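Local coordinates for glycoside hydrolase (Streptococcus pneumoniae serotype 4, PDB 6ORH), which probably hydrolyses alpha-L-fucosidic linkages in host-derived carbohydrate antigens as a family 29 glycoside hydrolase, at residues G160-G172 and W188-F202. The protein carries 2 engineered substitutions. Numbering follows the deposited sequence.
Sequences GNAGKFAEVWMNG and WFETIRDLQGDCLIF. Engineered in segment 160-172: Asn171 (natural residue Asp). With GAL (beta-D-galactopyranose), chain C; FUC (alpha-L-fucopyranose), chain B; FUC (alpha-L-fucopyranose), chain D; EDO (1,2-ethanediol), chain F.
The amide of Gln196, at the foot of helix 185-196, grips the loop before strand 167-169 through both polar atoms. NE2 gives an almost straight 3.0 Å bond to Gly163 O, in the amide plane, and another to Leu154 O; OE1 accepts Phe165 N (2.9 Å) from well above its carbonyl plane and a hydrogen bond from a water. A bend at chi2 (-74°) sets the amide nearly perpendicular to the Phe165 ring, whose edge meets NE2. A second water lies between Lys164 NZ, Phe165 O and Gln196 O.

Strands 167-169 and 200-202 pair in parallel in the TIM barrel through four backbone bonds, from Leu200 N to Ala166 O through Met170 N to Phe202 O. Toward the helix, Val168 CG1 meets Ile192 CD1 tip to tip, and Met170 SD reaches the Phe189 edge at CE1. On the other face, Phe202 stacks face to face on the Trp169 six-membered ring (centroids 3.6 Å apart, planes at 6°); Trp169 NE1 donates to Glu255 OE1, and Glu167 is salt-bridged to Lys70.

Engineered Asn171 donates from ND2 to O5 of the chain B fucose; OD1 accepts from Ala173 N and, weakly, from galactose O4, which also receives Gly172 N. Trp169 and Phe202 belong to the glycan pocket, Trp169 CH2 lying 3.5 Å from galactose C6. Held by stack and hydrogen bond, Trp169 probably gives the glycan a fairly rigid wall.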
ATOM      1  N   GLY A 160      27.841 -15.575 -20.243  1.00 13.40           N
ATOM      2  CA  GLY A 160      26.466 -15.283 -20.603  1.00 13.47           C
ATOM      3  C   GLY A 160      25.736 -16.572 -20.938  1.00 12.79           C
ATOM      4  O   GLY A 160      26.312 -17.657 -20.828  1.00 14.33           O
ATOM      5  N   ASN A 161      24.493 -16.406 -21.384  1.00 14.36           N
ATOM      6  CA  ASN A 161      23.690 -17.501 -21.905  1.00 13.47           C
ATOM      7  C   ASN A 161      24.018 -17.593 -23.393  1.00 13.66           C
ATOM      8  O   ASN A 161      23.546 -16.775 -24.171  1.00 13.94           O
ATOM      9  CB  ASN A 161      22.211 -17.208 -21.654  1.00 14.29           C
ATOM     10  CG  ASN A 161      21.286 -18.264 -22.232  1.00 14.42           C
ATOM     11  OD1 ASN A 161      21.756 -19.311 -22.652  1.00 16.87           O
ATOM     12  ND2 ASN A 161      19.982 -18.042 -22.158  1.00 15.37           N
ATOM     13  N   ALA A 162      24.879 -18.564 -23.761  1.00 15.44           N
ATOM     14  CA  ALA A 162      25.355 -18.694 -25.144  1.00 15.73           C
ATOM     15  C   ALA A 162      25.916 -17.370 -25.647  1.00 16.95           C
ATOM     16  O   ALA A 162      25.542 -16.903 -26.721  1.00 18.25           O
ATOM     17  CB  ALA A 162      24.257 -19.225 -26.046  1.00 17.01           C
ATOM     18  N   GLY A 163      26.739 -16.735 -24.801  1.00 16.03           N
ATOM     19  CA  GLY A 163      27.419 -15.504 -25.167  1.00 16.31           C
ATOM     20  C   GLY A 163      26.578 -14.247 -24.999  1.00 15.93           C
ATOM     21  O   GLY A 163      27.045 -13.147 -25.309  1.00 17.22           O
ATOM     22  N   LYS A 164      25.345 -14.390 -24.515  1.00 14.98           N
ATOM     23  CA  LYS A 164      24.451 -13.246 -24.473  1.00 15.46           C
ATOM     24  C   LYS A 164      24.218 -12.836 -23.025  1.00 14.10           C
ATOM     25  O   LYS A 164      23.971 -13.688 -22.165  1.00 13.22           O
ATOM     26  CB  LYS A 164      23.123 -13.569 -25.160  1.00 16.98           C
ATOM     27  CG  LYS A 164      22.179 -12.387 -25.308  1.00 18.86           C
ATOM     28  CD  LYS A 164      20.952 -12.749 -26.141  1.00 24.06           C
ATOM     29  CE  LYS A 164      20.121 -11.558 -26.563  1.00 27.01           C
ATOM     30  NZ  LYS A 164      20.857 -10.673 -27.496  1.00 27.32           N
ATOM     31  N   PHE A 165      24.282 -11.515 -22.771  1.00 12.18           N
ATOM     32  CA  PHE A 165      23.819 -10.962 -21.501  1.00 12.42           C
ATOM     33  C   PHE A 165      22.543 -10.147 -21.679  1.00 11.98           C
ATOM     34  O   PHE A 165      22.372  -9.386 -22.640  1.00 13.75           O
ATOM     35  CB  PHE A 165      24.899 -10.061 -20.885  1.00 12.21           C
ATOM     36  CG  PHE A 165      25.963 -10.863 -20.187  1.00 12.35           C
ATOM     37  CD1 PHE A 165      25.813 -11.200 -18.844  1.00 14.45           C
ATOM     38  CD2 PHE A 165      27.117 -11.263 -20.856  1.00 13.96           C
ATOM     39  CE1 PHE A 165      26.789 -11.949 -18.193  1.00 13.41           C
ATOM     40  CE2 PHE A 165      28.071 -12.042 -20.207  1.00 14.19           C
ATOM     41  CZ  PHE A 165      27.914 -12.380 -18.879  1.00 13.82           C
ATOM     42  N   ALA A 166      21.635 -10.326 -20.709  1.00 11.99           N
ATOM     43  CA  ALA A 166      20.333  -9.665 -20.696  1.00 11.51           C
ATOM     44  C   ALA A 166      20.313  -8.406 -19.819  1.00 11.69           C
ATOM     45  O   ALA A 166      19.424  -7.570 -19.995  1.00 12.67           O
ATOM     46  CB  ALA A 166      19.267 -10.651 -20.254  1.00 12.70           C
ATOM     47  N   GLU A 167      21.242  -8.299 -18.854  1.00 11.65           N
ATOM     48  CA  GLU A 167      21.192  -7.149 -17.955  1.00 11.29           C
ATOM     49  C   GLU A 167      22.580  -6.878 -17.385  1.00 11.52           C
ATOM     50  O   GLU A 167      23.298  -7.820 -17.070  1.00 12.77           O
ATOM     51  CB  GLU A 167      20.216  -7.443 -16.812  1.00 11.55           C
ATOM     52  CG  GLU A 167      19.946  -6.254 -15.870  1.00 11.77           C
ATOM     53  CD  GLU A 167      18.682  -6.429 -15.038  1.00 12.13           C
ATOM     54  OE1 GLU A 167      17.802  -7.238 -15.427  1.00 12.24           O
ATOM     55  OE2 GLU A 167      18.542  -5.750 -13.996  1.00 12.03           O
ATOM     56  N   VAL A 168      22.939  -5.588 -17.294  1.00 10.40           N
ATOM     57  CA  VAL A 168      24.165  -5.174 -16.611  1.00 10.42           C
ATOM     58  C   VAL A 168      23.732  -4.335 -15.409  1.00 10.37           C
ATOM     59  O   VAL A 168      22.893  -3.458 -15.586  1.00 11.81           O
ATOM     60  CB  VAL A 168      25.076  -4.370 -17.563  1.00 10.47           C
ATOM     61  CG1 VAL A 168      26.254  -3.758 -16.801  1.00 11.88           C
ATOM     62  CG2 VAL A 168      25.587  -5.252 -18.714  1.00 11.70           C
ATOM     63  N   TRP A 169      24.315  -4.602 -14.224  1.00 10.54           N
ATOM     64  CA  TRP A 169      23.911  -3.911 -13.003  1.00 10.92           C
ATOM     65  C   TRP A 169      25.034  -2.985 -12.540  1.00 11.39           C
ATOM     66  O   TRP A 169      26.159  -3.445 -12.264  1.00 12.14           O
ATOM     67  CB  TRP A 169      23.612  -4.966 -11.911  1.00 12.05           C
ATOM     68  CG  TRP A 169      22.217  -4.892 -11.362  1.00 10.88           C
ATOM     69  CD1 TRP A 169      21.075  -5.342 -11.963  1.00 10.87           C
ATOM     70  CD2 TRP A 169      21.817  -4.385 -10.076  1.00 10.95           C
ATOM     71  NE1 TRP A 169      19.984  -5.128 -11.164  1.00 10.46           N
ATOM     72  CE2 TRP A 169      20.416  -4.587  -9.979  1.00 11.22           C
ATOM     73  CE3 TRP A 169      22.499  -3.791  -8.991  1.00 11.83           C
ATOM     74  CZ2 TRP A 169      19.677  -4.213  -8.861  1.00 11.71           C
ATOM     75  CZ3 TRP A 169      21.758  -3.465  -7.866  1.00 11.65           C
ATOM     76  CH2 TRP A 169      20.366  -3.631  -7.827  1.00 12.30           C
ATOM     77  N   MET A 170      24.703  -1.681 -12.429  1.00 11.22           N
ATOM     78  CA  MET A 170      25.628  -0.667 -11.920  1.00 11.71           C
ATOM     79  C   MET A 170      25.058  -0.084 -10.627  1.00 11.91           C
ATOM     80  O   MET A 170      24.297   0.890 -10.624  1.00 13.98           O
ATOM     81  CB  MET A 170      25.765   0.446 -12.970  1.00 11.54           C
ATOM     82  CG  MET A 170      26.320  -0.103 -14.268  1.00 13.08           C
ATOM     83  SD  MET A 170      26.411   1.203 -15.485  1.00 13.57           S
ATOM     84  CE  MET A 170      27.103   0.323 -16.888  1.00 13.37           C
ATOM     85  N   ASN A 171      25.407  -0.716  -9.509  1.00 12.56           N
ATOM     86  CA  ASN A 171      24.895  -0.313  -8.208  1.00 12.50           C
ATOM     87  C   ASN A 171      25.256   1.142  -7.933  1.00 11.72           C
ATOM     88  O   ASN A 171      26.376   1.540  -8.217  1.00 13.52           O
ATOM     89  CB  ASN A 171      25.513  -1.232  -7.141  1.00 12.42           C
ATOM     90  CG  ASN A 171      24.681  -1.246  -5.888  1.00 13.27           C
ATOM     91  OD1 ASN A 171      24.562  -0.236  -5.198  1.00 15.01           O
ATOM     92  ND2 ASN A 171      24.127  -2.386  -5.555  1.00 15.14           N
ATOM     93  N   GLY A 172      24.313   1.924  -7.355  1.00 11.66           N
ATOM     94  CA  GLY A 172      24.617   3.327  -7.082  1.00 11.32           C
ATOM     95  C   GLY A 172      25.234   3.574  -5.693  1.00 12.93           C
ATOM     96  O   GLY A 172      25.594   4.719  -5.403  1.00 14.26           O
ATOM     97  N   TRP A 188      30.482   3.870 -21.153  1.00 14.48           N
ATOM     98  CA  TRP A 188      30.135   2.516 -20.732  1.00 14.63           C
ATOM     99  C   TRP A 188      28.921   2.000 -21.499  1.00 13.64           C
ATOM    100  O   TRP A 188      28.948   0.847 -21.949  1.00 14.35           O
ATOM    101  CB  TRP A 188      29.844   2.442 -19.233  1.00 14.13           C
ATOM    102  CG  TRP A 188      30.973   2.845 -18.334  1.00 14.29           C
ATOM    103  CD1 TRP A 188      32.263   3.157 -18.664  1.00 14.91           C
ATOM    104  CD2 TRP A 188      30.908   2.886 -16.902  1.00 14.55           C
ATOM    105  NE1 TRP A 188      32.999   3.417 -17.526  1.00 14.84           N
ATOM    106  CE2 TRP A 188      32.187   3.270 -16.436  1.00 14.97           C
ATOM    107  CE3 TRP A 188      29.882   2.636 -15.983  1.00 13.88           C
ATOM    108  CZ2 TRP A 188      32.471   3.387 -15.068  1.00 14.43           C
ATOM    109  CZ3 TRP A 188      30.142   2.794 -14.638  1.00 14.40           C
ATOM    110  CH2 TRP A 188      31.433   3.123 -14.204  1.00 13.44           C
ATOM    111  N   PHE A 189      27.891   2.840 -21.645  1.00 13.34           N
ATOM    112  CA  PHE A 189      26.648   2.396 -22.275  1.00 13.95           C
ATOM    113  C   PHE A 189      26.908   2.094 -23.747  1.00 15.80           C
ATOM    114  O   PHE A 189      26.335   1.143 -24.303  1.00 14.79           O
ATOM    115  CB  PHE A 189      25.533   3.435 -22.102  1.00 13.95           C
ATOM    116  CG  PHE A 189      25.176   3.798 -20.680  1.00 13.63           C
ATOM    117  CD1 PHE A 189      25.474   2.943 -19.611  1.00 14.71           C
ATOM    118  CD2 PHE A 189      24.556   5.024 -20.412  1.00 13.76           C
ATOM    119  CE1 PHE A 189      25.099   3.286 -18.312  1.00 14.32           C
ATOM    120  CE2 PHE A 189      24.213   5.381 -19.116  1.00 13.68           C
ATOM    121  CZ  PHE A 189      24.497   4.514 -18.071  1.00 13.30           C
ATOM    122  N   GLU A 190      27.783   2.897 -24.370  0.50 15.72           N
ATOM    123  CA  GLU A 190      28.138   2.676 -25.766  0.50 16.22           C
ATOM    124  C   GLU A 190      28.752   1.291 -25.964  0.50 16.16           C
ATOM    125  O   GLU A 190      28.366   0.568 -26.890  0.50 15.98           O
ATOM    126  CB  GLU A 190      29.107   3.761 -26.236  0.50 17.85           C
ATOM    127  CG  GLU A 190      28.432   5.070 -26.582  0.50 19.83           C
ATOM    128  CD  GLU A 190      29.419   6.191 -26.885  0.50 22.02           C
ATOM    129  OE1 GLU A 190      30.632   5.926 -26.876  0.50 24.95           O
ATOM    130  OE2 GLU A 190      28.977   7.324 -27.104  0.50 23.81           O
ATOM    131  N   THR A 191      29.703   0.924 -25.085  1.00 14.50           N
ATOM    132  CA  THR A 191      30.368  -0.362 -25.162  1.00 15.02           C
ATOM    133  C   THR A 191      29.352  -1.488 -24.942  1.00 14.82           C
ATOM    134  O   THR A 191      29.431  -2.535 -25.588  1.00 15.35           O
ATOM    135  CB  THR A 191      31.557  -0.455 -24.193  1.00 15.55           C
ATOM    136  OG1 THR A 191      32.635   0.240 -24.829  1.00 18.78           O
ATOM    137  CG2 THR A 191      32.015  -1.868 -23.908  1.00 15.50           C
ATOM    138  N   ILE A 192      28.455  -1.293 -23.965  1.00 13.48           N
ATOM    139  CA  ILE A 192      27.449  -2.324 -23.697  1.00 13.06           C
ATOM    140  C   ILE A 192      26.605  -2.564 -24.950  1.00 13.96           C
ATOM    141  O   ILE A 192      26.316  -3.720 -25.285  1.00 15.19           O
ATOM    142  CB  ILE A 192      26.623  -2.006 -22.434  1.00 12.01           C
ATOM    143  CG1 ILE A 192      27.549  -2.021 -21.213  1.00 11.78           C
ATOM    144  CG2 ILE A 192      25.451  -2.977 -22.270  1.00 12.75           C
ATOM    145  CD1 ILE A 192      26.914  -1.408 -19.982  1.00 12.06           C
ATOM    146  N   ARG A 193      26.225  -1.490 -25.649  0.50 14.76           N
ATOM    147  CA  ARG A 193      25.454  -1.661 -26.876  0.50 15.73           C
ATOM    148  C   ARG A 193      26.305  -2.376 -27.928  0.50 16.39           C
ATOM    149  O   ARG A 193      25.861  -3.307 -28.607  0.50 16.56           O
ATOM    150  CB  ARG A 193      25.011  -0.291 -27.396  0.50 16.62           C
ATOM    151  CG  ARG A 193      23.797   0.283 -26.679  0.50 16.62           C
ATOM    152  CD  ARG A 193      23.227   1.547 -27.306  0.50 17.86           C
ATOM    153  NE  ARG A 193      24.140   2.675 -27.431  0.50 19.16           N
ATOM    154  CZ  ARG A 193      24.369   3.573 -26.478  0.50 18.54           C
ATOM    155  NH1 ARG A 193      23.771   3.470 -25.302  0.50 19.37           N
ATOM    156  NH2 ARG A 193      25.209   4.562 -26.708  0.50 19.88           N
ATOM    157  N   ASP A 194      27.542  -1.911 -28.092  1.00 16.64           N
ATOM    158  CA  ASP A 194      28.409  -2.444 -29.134  1.00 18.04           C
ATOM    159  C   ASP A 194      28.525  -3.957 -28.979  1.00 19.08           C
ATOM    160  O   ASP A 194      28.550  -4.692 -29.967  1.00 19.19           O
ATOM    161  CB  ASP A 194      29.834  -1.885 -29.041  1.00 20.23           C
ATOM    162  CG  ASP A 194      30.030  -0.433 -29.448  1.00 27.88           C
ATOM    163  OD1 ASP A 194      29.128   0.143 -30.116  1.00 32.28           O
ATOM    164  OD2 ASP A 194      31.095   0.129 -29.071  1.00 34.29           O
ATOM    165  N   LEU A 195      28.571  -4.436 -27.727  1.00 14.92           N
ATOM    166  CA  LEU A 195      28.843  -5.850 -27.480  1.00 14.83           C
ATOM    167  C   LEU A 195      27.577  -6.679 -27.247  1.00 14.82           C
ATOM    168  O   LEU A 195      27.625  -7.902 -27.455  1.00 15.99           O
ATOM    169  CB  LEU A 195      29.796  -5.972 -26.285  1.00 15.90           C
ATOM    170  CG  LEU A 195      31.179  -5.366 -26.491  1.00 15.63           C
ATOM    171  CD1 LEU A 195      31.988  -5.556 -25.238  1.00 16.65           C
ATOM    172  CD2 LEU A 195      31.895  -6.087 -27.646  1.00 17.38           C
ATOM    173  N   GLN A 196      26.501  -6.035 -26.786  1.00 14.07           N
ATOM    174  CA  GLN A 196      25.316  -6.755 -26.331  1.00 13.71           C
ATOM    175  C   GLN A 196      24.002  -6.118 -26.778  1.00 14.21           C
ATOM    176  O   GLN A 196      22.945  -6.481 -26.263  1.00 15.11           O
ATOM    177  CB  GLN A 196      25.392  -7.001 -24.813  1.00 13.42           C
ATOM    178  CG  GLN A 196      26.520  -7.934 -24.387  1.00 13.53           C
ATOM    179  CD  GLN A 196      26.254  -9.394 -24.701  1.00 13.39           C
ATOM    180  OE1 GLN A 196      25.102  -9.790 -24.907  1.00 14.88           O
ATOM    181  NE2 GLN A 196      27.303 -10.206 -24.728  1.00 14.78           N
ATOM    182  N   GLY A 197      24.045  -5.171 -27.724  1.00 15.61           N
ATOM    183  CA  GLY A 197      22.820  -4.638 -28.307  1.00 15.92           C
ATOM    184  C   GLY A 197      21.909  -3.979 -27.271  1.00 17.03           C
ATOM    185  O   GLY A 197      22.371  -3.099 -26.542  1.00 18.92           O
ATOM    186  N   ASP A 198      20.627  -4.364 -27.219  1.00 17.91           N
ATOM    187  CA  ASP A 198      19.720  -3.652 -26.332  1.00 19.37           C
ATOM    188  C   ASP A 198      19.643  -4.318 -24.954  1.00 16.77           C
ATOM    189  O   ASP A 198      18.647  -4.147 -24.257  1.00 15.77           O
ATOM    190  CB  ASP A 198      18.349  -3.296 -26.931  1.00 27.46           C
ATOM    191  CG  ASP A 198      17.749  -2.045 -26.274  1.00 34.56           C
ATOM    192  OD1 ASP A 198      18.507  -1.262 -25.648  1.00 41.03           O
ATOM    193  OD2 ASP A 198      16.524  -1.861 -26.346  1.00 35.35           O
ATOM    194  N   CYS A 199      20.729  -4.995 -24.555  1.00 14.37           N
ATOM    195  CA  CYS A 199      20.923  -5.462 -23.179  1.00 13.09           C
ATOM    196  C   CYS A 199      20.429  -4.398 -22.189  1.00 13.17           C
ATOM    197  O   CYS A 199      20.808  -3.228 -22.296  1.00 13.49           O
ATOM    198  CB  CYS A 199      22.411  -5.691 -22.948  1.00 12.48           C
ATOM    199  SG  CYS A 199      22.798  -6.353 -21.302  1.00 14.61           S
ATOM    200  N   LEU A 200      19.602  -4.802 -21.204  1.00 11.80           N
ATOM    201  CA  LEU A 200      19.078  -3.868 -20.221  1.00 11.37           C
ATOM    202  C   LEU A 200      20.186  -3.392 -19.281  1.00 11.27           C
ATOM    203  O   LEU A 200      21.099  -4.145 -18.974  1.00 11.90           O
ATOM    204  CB  LEU A 200      17.998  -4.593 -19.410  1.00 11.99           C
ATOM    205  CG  LEU A 200      16.812  -5.083 -20.234  1.00 12.95           C
ATOM    206  CD1 LEU A 200      15.934  -6.002 -19.371  1.00 14.82           C
ATOM    207  CD2 LEU A 200      16.004  -3.894 -20.716  1.00 14.89           C
ATOM    208  N   ILE A 201      20.076  -2.148 -18.781  1.00 10.89           N
ATOM    209  CA  ILE A 201      21.066  -1.654 -17.823  1.00 11.35           C
ATOM    210  C   ILE A 201      20.349  -1.060 -16.611  1.00 10.78           C
ATOM    211  O   ILE A 201      19.479  -0.182 -16.753  1.00 11.05           O
ATOM    212  CB  ILE A 201      21.978  -0.596 -18.489  1.00 11.72           C
ATOM    213  CG1 ILE A 201      22.715  -1.152 -19.711  1.00 12.99           C
ATOM    214  CG2 ILE A 201      22.929  -0.010 -17.445  1.00 12.83           C
ATOM    215  CD1 ILE A 201      23.395  -0.089 -20.577  1.00 13.17           C
ATOM    216  N   PHE A 202      20.697  -1.568 -15.421  1.00 10.65           N
ATOM    217  CA  PHE A 202      20.289  -0.965 -14.153  1.00 11.01           C
ATOM    218  C   PHE A 202      21.379   0.021 -13.739  1.00 11.15           C
ATOM    219  O   PHE A 202      22.543  -0.353 -13.669  1.00 10.93           O
ATOM    220  CB  PHE A 202      20.190  -2.075 -13.092  1.00 11.09           C
ATOM    221  CG  PHE A 202      19.815  -1.577 -11.718  1.00 11.64           C
ATOM    222  CD1 PHE A 202      20.767  -0.964 -10.915  1.00 11.73           C
ATOM    223  CD2 PHE A 202      18.532  -1.742 -11.225  1.00 13.21           C
ATOM    224  CE1 PHE A 202      20.433  -0.524  -9.643  1.00 11.99           C
ATOM    225  CE2 PHE A 202      18.186  -1.297  -9.953  1.00 12.03           C
ATOM    226  CZ  PHE A 202      19.134  -0.667  -9.169  1.00 12.15           C
TER
HETATM  227  C1  GAL C   2      21.066   1.356  -3.103  1.00 13.88           C
HETATM  228  C2  GAL C   2      21.610   2.441  -4.058  1.00 15.31           C
HETATM  229  C3  GAL C   2      20.877   2.407  -5.407  1.00 14.61           C
HETATM  230  C4  GAL C   2      20.711   0.981  -5.942  1.00 14.87           C
HETATM  231  C5  GAL C   2      20.098   0.126  -4.825  1.00 13.95           C
HETATM  232  C6  GAL C   2      19.859  -1.313  -5.218  1.00 14.18           C
HETATM  233  O2  GAL C   2      21.406   3.734  -3.466  1.00 16.33           O
HETATM  234  O3  GAL C   2      21.562   3.261  -6.367  1.00 15.60           O
HETATM  235  O4  GAL C   2      21.990   0.410  -6.343  1.00 15.22           O
HETATM  236  O5  GAL C   2      21.062   0.082  -3.744  1.00 13.75           O
HETATM  237  O6  GAL C   2      19.075  -1.960  -4.179  1.00 15.70           O
HETATM  238  C1  FUC B   4      23.298  -1.843  -2.283  1.00 13.43           C
HETATM  239  C2  FUC B   4      24.621  -2.522  -1.975  1.00 13.78           C
HETATM  240  C3  FUC B   4      24.310  -3.867  -1.327  1.00 13.44           C
HETATM  241  C4  FUC B   4      23.582  -4.770  -2.328  1.00 13.31           C
HETATM  242  C5  FUC B   4      22.294  -4.036  -2.778  1.00 12.79           C
HETATM  243  C6  FUC B   4      21.587  -4.760  -3.909  1.00 12.17           C
HETATM  244  O2  FUC B   4      25.328  -1.675  -1.052  1.00 13.99           O
HETATM  245  O3  FUC B   4      25.542  -4.478  -0.905  1.00 13.86           O
HETATM  246  O4  FUC B   4      24.477  -5.055  -3.440  1.00 13.59           O
HETATM  247  O5  FUC B   4      22.570  -2.648  -3.226  1.00 13.18           O
HETATM  248  C1  FUC D   3      22.491   4.644  -3.670  1.00 17.84           C
HETATM  249  C2  FUC D   3      21.875   6.057  -3.661  1.00 22.40           C
HETATM  250  C3  FUC D   3      21.428   6.391  -2.220  1.00 25.40           C
HETATM  251  C4  FUC D   3      22.583   6.295  -1.248  1.00 23.91           C
HETATM  252  C5  FUC D   3      23.123   4.874  -1.326  1.00 21.81           C
HETATM  253  C6  FUC D   3      24.333   4.623  -0.436  1.00 21.44           C
HETATM  254  O2  FUC D   3      20.792   6.067  -4.557  1.00 21.56           O
HETATM  255  O3  FUC D   3      20.850   7.704  -2.108  1.00 33.53           O
HETATM  256  O4  FUC D   3      23.632   7.220  -1.588  1.00 24.79           O
HETATM  257  O5  FUC D   3      23.493   4.644  -2.680  1.00 19.00           O
HETATM  258  C1  EDO F 506      20.879   5.793 -22.332  1.00 43.02           C
HETATM  259  O1  EDO F 506      21.365   7.038 -21.856  1.00 45.73           O
HETATM  260  C2  EDO F 506      21.537   5.391 -23.594  1.00 44.33           C
HETATM  261  O2  EDO F 506      22.843   5.941 -23.798  1.00 42.14           O
HETATM  262  O   HOH W   1      22.030  -8.890 -25.264  1.00 18.91           O
HETATM  263  O   HOH W   2      24.193 -10.139 -27.365  1.00 27.75           O